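Local coordinates for Sso-CP2 metallo-carboxypetidase (PDB 4MMO), which probably hydrolyses peptides as a zinc-dependent carboxypeptidase of the M20 family, at residues E4-T7 against L8-L12; Y30-E33 against T34-L38; V77-I80 against S81-K84; K106-L109 against M110-F114; I415-D418 against D419-A423. All coordinates share one frame; numbering follows the deposited sequence.

Interaction 1: residues E4-T7 against L8-L12; sequences ELYT and LIEFL
The ring of Tyr6 and the carboxylate of Glu10, one helical turn apart, meet at a slant, their planes 51° apart. Glu10 OE1 approaches the ring obliquely, and OE2 stays 4.0 Å from Tyr6 OH, so the pair is a loose contact. The grip on Glu10 comes from outside, where OE1 is hydrogen-bonded to Tyr30 OH of helix 24-39. The phenyl ring of Phe11 forms a cation-pi contact with Lys106 of helix 102-121. Both Tyr6 and Glu10 carry CG anti to the backbone N (chi1 166° and -179°), which sends the two groups out along the same flank of the helix. On another flank, Leu5 CD1 lies 4.4 Å from Ile9 CG1, while Ile9 CG1 packs closer to the Leu5 carbonyl, 3.3 Å from its O. Thr7 turns OG1 back to Glu3 O, satisfying the hydroxyl inside the helix. Three good backbone bonds tie the turns together: Ile9 N to Leu5 O at 3.0 Å, Glu10 N to Tyr6 O at 3.0 Å and Phe11 N to Thr7 O at 2.9 Å. The bond from Leu8 N to Glu4 O is weak, at 3.4 Å; Glu4 O also accepts from Tyr420 OH. With Leu5, Leu8 and Phe11 buried and Tyr6 exposed, this is an amphipathic alpha helix, laid at the N-terminus against helices 102-121 and 417-433.

Interaction 2: residues Y30-E33 against T34-L38; sequences YLKE and TVEKL
Thr34 N donates to Tyr30 O at 2.7 Å, the first of four successive bonds between residues four apart that mark this as regular alpha helix, part of helix 24-39. The next, from Val35 N to Leu31 O, measures 2.9 Å. Tyr30 O is gripped twice, since Thr34 OG1 also donates to it, at 2.7 Å and from well above the carbonyl plane. With OG1 beside its own backbone N (chi1 -57°), the hydroxyl reaches back over the preceding turn and rests 3.2 Å above the plane of the Tyr30 ring, over its centre. The far end of that ring reaches helix 3-12, where OH is hydrogen-bonded to Glu10. Replacing Tyr30 with an alanine would probably leave Glu10 without this mate and open a gap beneath the Thr34 hydroxyl. On another side, Lys32 and Glu36 draw near without a salt bridge, NZ lying 4.5 Å from OE2. Glu36 OE2 instead accepts from Ala43 N, while Glu36 CG sits 3.4 Å from Lys32 O.

Interaction 3: residues V77-I80 against S81-K84; sequences VDPI and SEWK
Pro79 O receives Glu82 N at 3.1 Å and Ile80 O receives Trp83 N at the same distance, two consecutive bonds between residues three apart that wind the chain into a short 3-10 turn just after a cis peptide bond preceding Pro79. Both donors lie well above the planes of their carbonyls, as the tight turn demands. A water fastens its end, donating to Ile80 O and to Trp83 O. The indole of Trp83 then folds back over the start of the segment: its CG stands beside the backbone N (chi1 -75°), and NE1 comes to 2.9 Å from Val77 O. That bond is weak, because the N-H points well aside from the oxygen, with an angle of 122°. Val77 crosses the indole at about a right angle, CG1 meeting CZ2 at 4.1 Å. Pro79 O lies at the edge of the indole, in its plane, 3.7 Å from Trp83 CD1. On the outer side Glu82 crosses the proline ring obliquely, its OE1 3.6 Å from Pro79 CD, a van der Waals contact on exposed surface. The whole turn belongs to the connection between strands 65-71 and 91-93. Arg100 touches both Val77 and Trp83, Pro87 packs on Val77, and Asn412 accepts from Lys84 N, so the loop is held against segments flanking the three-stranded antiparallel sheet of strands 91-93, 96-98 and 414-416.

Interaction 4: residues K106-L109 against M110-F114; sequences KGTL and MARLF
Arg112 runs back along the preceding turn toward Thr108, and its first carbons pack on the Thr108 carbonyl: CB is 3.7 Å from Thr108 O, CG 3.3 Å and CD 3.7 Å. CG lies beside the backbone N (chi1 -67°) and the chain is extended from there to NE, which carries the guanidinium alongside the threonine. There NE comes to 3.9 Å from Thr108 CG2, and the methyl group sits over one face of the guanidinium, CZ being 4.2 Å away. Buried in this way, NE has no polar partner in the model. The tip does better, NH1 being hydrogen-bonded to Met162 O, while NH2 has a weak bond to Ala398 O. Thr108 can offer its methyl because its OG1 is engaged with Ala401 N. Ala111 N donates to Gly107 O at 2.9 Å, and Arg112 N donates to Thr108 O in a longer bond. On another flank Leu109 and Leu113 lie side by side, CD2 to CD1 at 4.2 Å, facing helix 24-39 and strand 128-134. The arginine is thus buried inside the protein, its stem and one face packed on threonine and its tip tied to main-chain carbonyls. Met162 directly precedes the zinc ligand Glu163, whose side chain is about 6 Å away, so the arginine probably helps to fix the backbone beside the metal and may add positive charge to its surroundings.

Interaction 5: residues I415-D418 against D419-A423; sequences IKID and DYYKA
Asp419 lies alongside Lys416, with its OD2 3.6 Å from both CB and CD of the lysine, while the charged ends stay apart, NZ 4.8 Å from OD2. The carboxylate is held instead by Tyr405, whose OH is hydrogen-bonded to OD2 and also to Lys416 N, so that one tyrosine joins the last strand residue to the first turn of the helix. Lys416 occupies the N-cap position, and its O takes Tyr420 N at 3.1 Å and, weakly, Asp419 N. A leucine at Asp419 would probably leave the Tyr405 hydroxyl without its carboxylate mate and weaken this tie between strand and helix. Asp418 contributes mainly backbone: its O accepts from Lys422 N at 3.0 Å, and its CA sits at the edge of the Tyr421 ring, near the ring plane. With two acidic side chains in the first turn, the negative charge may interact favourably with the helix N-terminus. Ile417 lies beside Tyr421, pointing the same way; its CG2, anti to the backbone N, presses to 3.3 Å from Tyr421 CE2. Tyr421 OH is then hydrogen-bonded to Asp2. From Ile415, CD1 touches Tyr420 CB at 3.9 Å. The segment thus marks the passage from edge strand 414-416, paired with strand 96-98 through Ile415 and Ile97, into helix 417-433, whose Tyr420 packs on helix 102-121 and on Leu8 of helix 3-12.

Along the chain the five contacts come in series, yet four of them form one cluster. Interactions 1, 2, 4 and 5 lie on helices 3-12, 24-39, 102-121 and 417-433. The centre of interaction 4 is 10 Å from those of interactions 1 and 5 and 12 Å from that of interaction 2, and it touches all three. Interactions 2 and 5 do not meet, their nearest atoms about 8 Å apart. Interaction 3 stands alone in a loop, its centre 22 to 30 Å from the others. The N-terminal and C-terminal helices thereby pack together around helix 102-121, which passes close to the zinc site.

Interaction 1: residues E4-T7 against L8-L12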
loop_
_atom_site.group_PDB
_atom_site.type_symbol
_atom_site.label_atom_id
_atom_site.label_comp_id
_atom_site.label_asym_id
_atom_site.label_seq_id
_atom_site.Cartn_x
_atom_site.Cartn_y
_atom_site.Cartn_z
ATOM N N GLU A 4 37.178 13.980 -23.769
ATOM C CA GLU A 4 36.059 14.480 -22.970
ATOM C C GLU A 4 34.862 13.542 -23.065
ATOM O O GLU A 4 34.246 13.190 -22.058
ATOM C CB GLU A 4 35.638 15.880 -23.432
ATOM C CG GLU A 4 36.601 17.000 -23.047
ATOM C CD GLU A 4 37.913 16.957 -23.811
ATOM O OE1 GLU A 4 37.921 16.481 -24.968
ATOM O OE2 GLU A 4 38.939 17.403 -23.254
ATOM N N LEU A 5 34.533 13.143 -24.285
ATOM C CA LEU A 5 33.382 12.290 -24.508
ATOM C C LEU A 5 33.692 10.854 -24.097
ATOM O O LEU A 5 32.891 10.208 -23.423
ATOM C CB LEU A 5 32.957 12.345 -25.974
ATOM C CG LEU A 5 31.743 11.494 -26.346
ATOM C CD1 LEU A 5 30.537 11.867 -25.502
ATOM C CD2 LEU A 5 31.418 11.641 -27.823
ATOM N N TYR A 6 34.864 10.367 -24.490
ATOM C CA TYR A 6 35.252 8.991 -24.209
ATOM C C TYR A 6 35.247 8.703 -22.714
ATOM O O TYR A 6 34.751 7.663 -22.276
ATOM C CB TYR A 6 36.638 8.691 -24.785
ATOM C CG TYR A 6 37.250 7.408 -24.264
ATOM C CD1 TYR A 6 36.901 6.177 -24.808
ATOM C CD2 TYR A 6 38.173 7.426 -23.227
ATOM C CE1 TYR A 6 37.456 5.002 -24.333
ATOM C CE2 TYR A 6 38.732 6.257 -22.744
ATOM C CZ TYR A 6 38.370 5.048 -23.302
ATOM O OH TYR A 6 38.925 3.882 -22.826
ATOM N N THR A 7 35.794 9.627 -21.930
ATOM C CA THR A 7 35.888 9.419 -20.491
ATOM C C THR A 7 34.501 9.431 -19.853
ATOM O O THR A 7 34.236 8.674 -18.917
ATOM C CB THR A 7 36.788 10.470 -19.831
ATOM O OG1 THR A 7 38.078 10.433 -20.447
ATOM C CG2 THR A 7 36.943 10.196 -18.334
ATOM N N LEU A 8 33.614 10.277 -20.367
ATOM C CA LEU A 8 32.252 10.333 -19.851
ATOM C C LEU A 8 31.549 8.997 -20.083
ATOM O O LEU A 8 30.902 8.471 -19.177
ATOM C CB LEU A 8 31.465 11.478 -20.500
ATOM C CG LEU A 8 29.955 11.487 -20.244
ATOM C CD1 LEU A 8 29.650 11.514 -18.752
ATOM C CD2 LEU A 8 29.304 12.669 -20.945
ATOM N N ILE A 9 31.681 8.459 -21.295
ATOM C CA ILE A 9 31.100 7.160 -21.649
ATOM C C ILE A 9 31.611 6.075 -20.711
ATOM O O ILE A 9 30.838 5.271 -20.193
ATOM C CB ILE A 9 31.448 6.759 -23.107
ATOM C CG1 ILE A 9 30.850 7.753 -24.105
ATOM C CG2 ILE A 9 30.967 5.337 -23.424
ATOM C CD1 ILE A 9 29.335 7.766 -24.160
ATOM N N GLU A 10 32.923 6.058 -20.505
ATOM C CA GLU A 10 33.558 5.107 -19.600
ATOM C C GLU A 10 32.964 5.218 -18.193
ATOM O O GLU A 10 32.678 4.211 -17.550
ATOM C CB GLU A 10 35.064 5.373 -19.570
ATOM C CG GLU A 10 35.872 4.447 -18.690
ATOM C CD GLU A 10 37.354 4.777 -18.728
ATOM O OE1 GLU A 10 37.701 5.974 -18.597
ATOM O OE2 GLU A 10 38.170 3.845 -18.897
ATOM N N PHE A 11 32.775 6.452 -17.731
ATOM C CA PHE A 11 32.212 6.728 -16.410
ATOM C C PHE A 11 30.782 6.202 -16.330
ATOM O O PHE A 11 30.390 5.555 -15.352
ATOM C CB PHE A 11 32.218 8.248 -16.176
ATOM C CG PHE A 11 31.949 8.674 -14.747
ATOM C CD1 PHE A 11 32.158 7.817 -13.678
ATOM C CD2 PHE A 11 31.492 9.963 -14.482
ATOM C CE1 PHE A 11 31.916 8.232 -12.374
ATOM C CE2 PHE A 11 31.250 10.384 -13.183
ATOM C CZ PHE A 11 31.459 9.517 -12.129
ATOM N N LEU A 12 30.012 6.486 -17.375
ATOM C CA LEU A 12 28.595 6.143 -17.423
ATOM C C LEU A 12 28.344 4.633 -17.487
ATOM O O LEU A 12 27.284 4.158 -17.082
ATOM C CB LEU A 12 27.940 6.815 -18.630
ATOM C CG LEU A 12 27.674 8.323 -18.531
ATOM C CD1 LEU A 12 27.208 8.870 -19.871
ATOM C CD2 LEU A 12 26.638 8.620 -17.458
#

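Interaction 2: residues Y30-E33 against T34-L38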
loop_
_atom_site.group_PDB
_atom_site.type_symbol
_atom_site.label_atom_id
_atom_site.label_comp_id
_atom_site.label_asym_id
_atom_site.label_seq_id
_atom_site.Cartn_x
_atom_site.Cartn_y
_atom_site.Cartn_z
ATOM N N TYR A 30 37.475 4.335 -9.515
ATOM C CA TYR A 30 37.706 4.822 -10.862
ATOM C C TYR A 30 37.749 6.345 -10.830
ATOM O O TYR A 30 38.634 6.970 -11.418
ATOM C CB TYR A 30 36.592 4.343 -11.795
ATOM C CG TYR A 30 36.507 5.112 -13.092
ATOM C CD1 TYR A 30 37.273 4.746 -14.191
ATOM C CD2 TYR A 30 35.658 6.207 -13.218
ATOM C CE1 TYR A 30 37.195 5.449 -15.381
ATOM C CE2 TYR A 30 35.577 6.917 -14.404
ATOM C CZ TYR A 30 36.349 6.534 -15.480
ATOM O OH TYR A 30 36.270 7.235 -16.660
ATOM N N LEU A 31 36.794 6.938 -10.121
ATOM C CA LEU A 31 36.685 8.391 -10.064
ATOM C C LEU A 31 37.932 8.982 -9.423
ATOM O O LEU A 31 38.497 9.943 -9.938
ATOM C CB LEU A 31 35.423 8.817 -9.309
ATOM C CG LEU A 31 35.068 10.309 -9.342
ATOM C CD1 LEU A 31 34.973 10.852 -10.773
ATOM C CD2 LEU A 31 33.759 10.539 -8.600
ATOM N N LYS A 32 38.377 8.395 -8.317
ATOM C CA LYS A 32 39.617 8.830 -7.682
ATOM C C LYS A 32 40.767 8.804 -8.686
ATOM O O LYS A 32 41.500 9.782 -8.828
ATOM C CB LYS A 32 39.959 7.942 -6.485
ATOM C CG LYS A 32 41.329 8.232 -5.868
ATOM C CD LYS A 32 41.801 7.114 -4.957
ATOM C CE LYS A 32 43.324 7.018 -4.948
ATOM N NZ LYS A 32 43.881 6.812 -3.583
ATOM N N GLU A 33 40.918 7.677 -9.374
ATOM C CA GLU A 33 42.012 7.495 -10.323
ATOM C C GLU A 33 41.904 8.481 -11.474
ATOM O O GLU A 33 42.900 9.045 -11.919
ATOM C CB GLU A 33 42.006 6.064 -10.867
ATOM C CG GLU A 33 42.411 5.014 -9.841
ATOM C CD GLU A 33 42.048 3.603 -10.271
ATOM O OE1 GLU A 33 41.802 3.385 -11.476
ATOM O OE2 GLU A 33 42.004 2.710 -9.398
ATOM N N THR A 34 40.682 8.678 -11.951
ATOM C CA THR A 34 40.424 9.571 -13.065
ATOM C C THR A 34 40.761 11.021 -12.703
ATOM O O THR A 34 41.312 11.757 -13.518
ATOM C CB THR A 34 38.958 9.472 -13.498
ATOM O OG1 THR A 34 38.654 8.110 -13.829
ATOM C CG2 THR A 34 38.682 10.360 -14.701
ATOM N N VAL A 35 40.429 11.426 -11.481
ATOM C CA VAL A 35 40.735 12.778 -11.023
ATOM C C VAL A 35 42.241 13.008 -11.056
ATOM O O VAL A 35 42.707 14.033 -11.552
ATOM C CB VAL A 35 40.183 13.035 -9.598
ATOM C CG1 VAL A 35 40.774 14.306 -8.990
ATOM C CG2 VAL A 35 38.667 13.134 -9.629
ATOM N N GLU A 36 42.995 12.046 -10.532
ATOM C CA GLU A 36 44.449 12.137 -10.503
ATOM C C GLU A 36 45.022 12.189 -11.914
ATOM O O GLU A 36 45.939 12.958 -12.192
ATOM C CB GLU A 36 45.039 10.944 -9.749
ATOM C CG GLU A 36 44.647 10.899 -8.283
ATOM C CD GLU A 36 45.251 9.725 -7.545
ATOM O OE1 GLU A 36 45.346 8.632 -8.140
ATOM O OE2 GLU A 36 45.631 9.896 -6.369
ATOM N N LYS A 37 44.474 11.367 -12.800
ATOM C CA LYS A 37 44.919 11.321 -14.186
ATOM C C LYS A 37 44.715 12.669 -14.868
ATOM O O LYS A 37 45.637 13.216 -15.474
ATOM C CB LYS A 37 44.152 10.236 -14.946
ATOM C CG LYS A 37 44.494 10.122 -16.427
ATOM C CD LYS A 37 43.419 9.346 -17.169
ATOM C CE LYS A 37 43.675 9.325 -18.665
ATOM N NZ LYS A 37 44.847 8.482 -19.023
ATOM N N LEU A 38 43.501 13.198 -14.765
ATOM C CA LEU A 38 43.118 14.392 -15.510
ATOM C C LEU A 38 43.745 15.674 -14.967
ATOM O O LEU A 38 44.179 16.520 -15.742
ATOM C CB LEU A 38 41.593 14.530 -15.537
ATOM C CG LEU A 38 40.833 13.420 -16.270
ATOM C CD1 LEU A 38 39.332 13.606 -16.114
ATOM C CD2 LEU A 38 41.209 13.376 -17.741
#

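Interaction 3: residues V77-I80 against S81-K84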
loop_
_atom_site.group_PDB
_atom_site.type_symbol
_atom_site.label_atom_id
_atom_site.label_comp_id
_atom_site.label_asym_id
_atom_site.label_seq_id
_atom_site.Cartn_x
_atom_site.Cartn_y
_atom_site.Cartn_z
ATOM N N VAL A 77 17.370 1.457 -11.637
ATOM C CA VAL A 77 16.933 1.436 -13.033
ATOM C C VAL A 77 15.753 0.498 -13.274
ATOM O O VAL A 77 15.361 0.269 -14.416
ATOM C CB VAL A 77 18.093 1.053 -13.974
ATOM C CG1 VAL A 77 19.229 2.053 -13.836
ATOM C CG2 VAL A 77 18.590 -0.360 -13.681
ATOM N N ASP A 78 15.181 -0.033 -12.202
ATOM C CA ASP A 78 14.030 -0.916 -12.324
ATOM C C ASP A 78 12.781 -0.102 -12.661
ATOM O O ASP A 78 12.594 0.985 -12.120
ATOM C CB ASP A 78 13.820 -1.693 -11.027
ATOM C CG ASP A 78 15.027 -2.530 -10.648
ATOM O OD1 ASP A 78 15.258 -3.573 -11.297
ATOM O OD2 ASP A 78 15.742 -2.147 -9.699
ATOM N N PRO A 79 11.918 -0.623 -13.551
ATOM C CA PRO A 79 11.999 -1.922 -14.225
ATOM C C PRO A 79 12.798 -1.876 -15.528
ATOM O O PRO A 79 12.517 -1.050 -16.395
ATOM C CB PRO A 79 10.529 -2.256 -14.507
ATOM C CG PRO A 79 9.797 -0.928 -14.492
ATOM C CD PRO A 79 10.745 0.140 -14.009
ATOM N N ILE A 80 13.766 -2.779 -15.660
ATOM C CA ILE A 80 14.665 -2.812 -16.813
ATOM C C ILE A 80 13.902 -2.929 -18.130
ATOM O O ILE A 80 14.390 -2.505 -19.177
ATOM C CB ILE A 80 15.683 -3.983 -16.688
ATOM C CG1 ILE A 80 16.789 -3.637 -15.692
ATOM C CG2 ILE A 80 16.347 -4.308 -18.027
ATOM C CD1 ILE A 80 16.360 -3.616 -14.242
ATOM N N SER A 81 12.705 -3.502 -18.074
ATOM C CA SER A 81 11.915 -3.741 -19.280
ATOM C C SER A 81 11.542 -2.448 -20.007
ATOM O O SER A 81 11.427 -2.433 -21.231
ATOM C CB SER A 81 10.646 -4.524 -18.935
ATOM O OG SER A 81 9.840 -3.816 -18.008
ATOM N N GLU A 82 11.357 -1.369 -19.255
ATOM C CA GLU A 82 10.946 -0.093 -19.836
ATOM C C GLU A 82 12.093 0.621 -20.553
ATOM O O GLU A 82 11.864 1.565 -21.311
ATOM C CB GLU A 82 10.350 0.812 -18.754
ATOM C CG GLU A 82 8.928 0.432 -18.360
ATOM C CD GLU A 82 8.426 1.192 -17.146
ATOM O OE1 GLU A 82 9.157 2.070 -16.643
ATOM O OE2 GLU A 82 7.296 0.908 -16.694
ATOM N N TRP A 83 13.322 0.169 -20.315
ATOM C CA TRP A 83 14.498 0.749 -20.961
ATOM C C TRP A 83 14.678 0.216 -22.381
ATOM O O TRP A 83 14.694 -0.996 -22.600
ATOM C CB TRP A 83 15.757 0.442 -20.147
ATOM C CG TRP A 83 15.899 1.255 -18.896
ATOM C CD1 TRP A 83 15.273 1.041 -17.701
ATOM C CD2 TRP A 83 16.729 2.408 -18.710
ATOM N NE1 TRP A 83 15.660 1.991 -16.788
ATOM C CE2 TRP A 83 16.554 2.841 -17.383
ATOM C CE3 TRP A 83 17.604 3.114 -19.544
ATOM C CZ2 TRP A 83 17.220 3.954 -16.866
ATOM C CZ3 TRP A 83 18.261 4.220 -19.026
ATOM C CH2 TRP A 83 18.067 4.626 -17.701
ATOM N N LYS A 84 14.824 1.123 -23.345
ATOM C CA LYS A 84 15.024 0.730 -24.737
ATOM C C LYS A 84 16.445 0.243 -24.968
ATOM O O LYS A 84 16.683 -0.659 -25.771
ATOM C CB LYS A 84 14.726 1.899 -25.673
ATOM C CG LYS A 84 13.275 2.320 -25.669
ATOM C CD LYS A 84 13.010 3.406 -26.692
ATOM C CE LYS A 84 11.531 3.742 -26.764
ATOM N NZ LYS A 84 10.993 4.173 -25.444
HETATM O O HOH W 1 14.723 -3.705 -21.533
#

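Interaction 4: residues K106-L109 against M110-F114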
loop_
_atom_site.group_PDB
_atom_site.type_symbol
_atom_site.label_atom_id
_atom_site.label_comp_id
_atom_site.label_asym_id
_atom_site.label_seq_id
_atom_site.Cartn_x
_atom_site.Cartn_y
_atom_site.Cartn_z
ATOM N N LYS A 106 26.427 12.429 -13.355
ATOM C CA LYS A 106 27.771 12.126 -13.859
ATOM C C LYS A 106 28.244 13.040 -14.991
ATOM O O LYS A 106 29.417 13.406 -15.042
ATOM C CB LYS A 106 27.856 10.673 -14.330
ATOM C CG LYS A 106 27.712 9.653 -13.213
ATOM C CD LYS A 106 27.941 8.248 -13.736
ATOM C CE LYS A 106 27.851 7.205 -12.624
ATOM N NZ LYS A 106 27.977 5.826 -13.163
ATOM N N GLY A 107 27.346 13.365 -15.914
ATOM C CA GLY A 107 27.683 14.246 -17.020
ATOM C C GLY A 107 28.155 15.602 -16.514
ATOM O O GLY A 107 29.199 16.109 -16.928
ATOM N N THR A 108 27.387 16.177 -15.595
ATOM C CA THR A 108 27.732 17.469 -15.005
ATOM C C THR A 108 29.011 17.354 -14.186
ATOM O O THR A 108 29.831 18.270 -14.170
ATOM C CB THR A 108 26.595 17.991 -14.109
ATOM O OG1 THR A 108 25.386 18.066 -14.872
ATOM C CG2 THR A 108 26.927 19.373 -13.543
ATOM N N LEU A 109 29.185 16.220 -13.516
ATOM C CA LEU A 109 30.365 16.002 -12.685
ATOM C C LEU A 109 31.614 15.994 -13.549
ATOM O O LEU A 109 32.639 16.573 -13.185
ATOM C CB LEU A 109 30.241 14.680 -11.914
ATOM C CG LEU A 109 31.320 14.300 -10.890
ATOM C CD1 LEU A 109 30.764 13.238 -9.947
ATOM C CD2 LEU A 109 32.602 13.770 -11.523
ATOM N N MET A 110 31.518 15.337 -14.699
ATOM C CA MET A 110 32.674 15.116 -15.560
ATOM C C MET A 110 32.990 16.367 -16.378
ATOM O O MET A 110 34.157 16.669 -16.636
ATOM C CB MET A 110 32.413 13.931 -16.493
ATOM C CG MET A 110 33.612 13.509 -17.322
ATOM S SD MET A 110 34.983 12.896 -16.330
ATOM C CE MET A 110 34.273 11.413 -15.625
ATOM N N ALA A 111 31.947 17.081 -16.789
ATOM C CA ALA A 111 32.115 18.343 -17.502
ATOM C C ALA A 111 32.975 19.290 -16.677
ATOM O O ALA A 111 33.961 19.835 -17.170
ATOM C CB ALA A 111 30.763 18.975 -17.798
ATOM N N ARG A 112 32.612 19.453 -15.408
ATOM C CA ARG A 112 33.342 20.336 -14.508
ATOM C C ARG A 112 34.808 19.932 -14.400
ATOM O O ARG A 112 35.692 20.788 -14.372
ATOM C CB ARG A 112 32.703 20.333 -13.120
ATOM C CG ARG A 112 31.321 20.953 -13.076
ATOM C CD ARG A 112 30.733 20.875 -11.682
ATOM N NE ARG A 112 29.453 21.571 -11.592
ATOM C CZ ARG A 112 28.708 21.631 -10.493
ATOM N NH1 ARG A 112 29.110 21.032 -9.381
ATOM N NH2 ARG A 112 27.557 22.287 -10.508
ATOM N N LEU A 113 35.058 18.627 -14.343
ATOM C CA LEU A 113 36.421 18.103 -14.244
ATOM C C LEU A 113 37.256 18.474 -15.461
ATOM O O LEU A 113 38.421 18.847 -15.336
ATOM C CB LEU A 113 36.407 16.577 -14.103
ATOM C CG LEU A 113 36.605 15.974 -12.714
ATOM C CD1 LEU A 113 36.533 14.455 -12.804
ATOM C CD2 LEU A 113 37.929 16.395 -12.101
ATOM N N PHE A 114 36.662 18.356 -16.643
ATOM C CA PHE A 114 37.377 18.650 -17.871
ATOM C C PHE A 114 37.572 20.160 -18.057
ATOM O O PHE A 114 38.552 20.583 -18.665
ATOM C CB PHE A 114 36.675 18.015 -19.071
ATOM C CG PHE A 114 37.072 16.582 -19.302
ATOM C CD1 PHE A 114 38.295 16.278 -19.876
ATOM C CD2 PHE A 114 36.237 15.541 -18.924
ATOM C CE1 PHE A 114 38.676 14.966 -20.080
ATOM C CE2 PHE A 114 36.612 14.226 -19.127
ATOM C CZ PHE A 114 37.833 13.938 -19.705
#

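Interaction 5: residues I415-D418 against D419-A423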
loop_
_atom_site.group_PDB
_atom_site.type_symbol
_atom_site.label_atom_id
_atom_site.label_comp_id
_atom_site.label_asym_id
_atom_site.label_seq_id
_atom_site.Cartn_x
_atom_site.Cartn_y
_atom_site.Cartn_z
ATOM N N ILE A 415 21.490 12.644 -22.154
ATOM C CA ILE A 415 21.879 14.039 -22.359
ATOM C C ILE A 415 22.354 14.260 -23.796
ATOM O O ILE A 415 22.982 13.384 -24.395
ATOM C CB ILE A 415 22.984 14.497 -21.371
ATOM C CG1 ILE A 415 24.257 13.660 -21.524
ATOM C CG2 ILE A 415 22.481 14.410 -19.941
ATOM C CD1 ILE A 415 25.501 14.396 -21.123
ATOM N N LYS A 416 22.045 15.426 -24.349
ATOM C CA LYS A 416 22.568 15.800 -25.654
ATOM C C LYS A 416 24.072 15.985 -25.534
ATOM O O LYS A 416 24.553 16.639 -24.607
ATOM C CB LYS A 416 21.916 17.088 -26.155
ATOM C CG LYS A 416 20.438 16.955 -26.478
ATOM C CD LYS A 416 19.842 18.284 -26.905
ATOM C CE LYS A 416 18.322 18.229 -26.921
ATOM N NZ LYS A 416 17.707 19.543 -27.260
ATOM N N ILE A 417 24.812 15.394 -26.464
ATOM C CA ILE A 417 26.262 15.510 -26.469
ATOM C C ILE A 417 26.676 16.982 -26.539
ATOM O O ILE A 417 27.658 17.384 -25.917
ATOM C CB ILE A 417 26.883 14.692 -27.628
ATOM C CG1 ILE A 417 26.715 13.194 -27.339
ATOM C CG2 ILE A 417 28.361 15.043 -27.821
ATOM C CD1 ILE A 417 27.295 12.261 -28.387
ATOM N N ASP A 418 25.916 17.782 -27.279
ATOM C CA ASP A 418 26.210 19.207 -27.407
ATOM C C ASP A 418 26.013 19.937 -26.077
ATOM O O ASP A 418 26.711 20.911 -25.785
ATOM C CB ASP A 418 25.334 19.849 -28.488
ATOM C CG ASP A 418 25.689 19.378 -29.892
ATOM O OD1 ASP A 418 26.794 18.825 -30.084
ATOM O OD2 ASP A 418 24.861 19.571 -30.808
ATOM N N ASP A 419 25.066 19.466 -25.269
ATOM C CA ASP A 419 24.834 20.063 -23.957
ATOM C C ASP A 419 25.968 19.717 -22.999
ATOM O O ASP A 419 26.265 20.478 -22.079
ATOM C CB ASP A 419 23.490 19.615 -23.380
ATOM C CG ASP A 419 22.311 20.215 -24.116
ATOM O OD1 ASP A 419 22.520 21.146 -24.921
ATOM O OD2 ASP A 419 21.172 19.764 -23.887
ATOM N N TYR A 420 26.602 18.568 -23.221
ATOM C CA TYR A 420 27.739 18.165 -22.404
ATOM C C TYR A 420 28.909 19.104 -22.660
ATOM O O TYR A 420 29.605 19.516 -21.733
ATOM C CB TYR A 420 28.146 16.721 -22.714
ATOM C CG TYR A 420 29.433 16.288 -22.051
ATOM C CD1 TYR A 420 29.590 16.374 -20.672
ATOM C CD2 TYR A 420 30.488 15.786 -22.800
ATOM C CE1 TYR A 420 30.768 15.977 -20.060
ATOM C CE2 TYR A 420 31.668 15.384 -22.195
ATOM C CZ TYR A 420 31.800 15.478 -20.825
ATOM O OH TYR A 420 32.971 15.080 -20.219
ATOM N N TYR A 421 29.115 19.446 -23.928
ATOM C CA TYR A 421 30.200 20.343 -24.308
ATOM C C TYR A 421 29.938 21.774 -23.852
ATOM O O TYR A 421 30.866 22.479 -23.463
ATOM C CB TYR A 421 30.438 20.295 -25.820
ATOM C CG TYR A 421 31.064 18.999 -26.281
ATOM C CD1 TYR A 421 32.294 18.589 -25.784
ATOM C CD2 TYR A 421 30.430 18.188 -27.210
ATOM C CE1 TYR A 421 32.872 17.407 -26.194
ATOM C CE2 TYR A 421 31.003 17.000 -27.628
ATOM C CZ TYR A 421 32.223 16.616 -27.116
ATOM O OH TYR A 421 32.801 15.437 -27.528
ATOM N N LYS A 422 28.680 22.204 -23.882
ATOM C CA LYS A 422 28.345 23.539 -23.387
ATOM C C LYS A 422 28.552 23.614 -21.879
ATOM O O LYS A 422 28.884 24.671 -21.347
ATOM C CB LYS A 422 26.902 23.924 -23.719
ATOM C CG LYS A 422 26.662 24.319 -25.166
ATOM C CD LYS A 422 25.377 25.120 -25.286
ATOM C CE LYS A 422 24.872 25.192 -26.714
ATOM N NZ LYS A 422 23.413 25.489 -26.753
ATOM N N ALA A 423 28.358 22.489 -21.193
ATOM C CA ALA A 423 28.489 22.459 -19.742
ATOM C C ALA A 423 29.946 22.649 -19.337
ATOM O O ALA A 423 30.246 23.410 -18.414
ATOM C CB ALA A 423 27.936 21.153 -19.177
#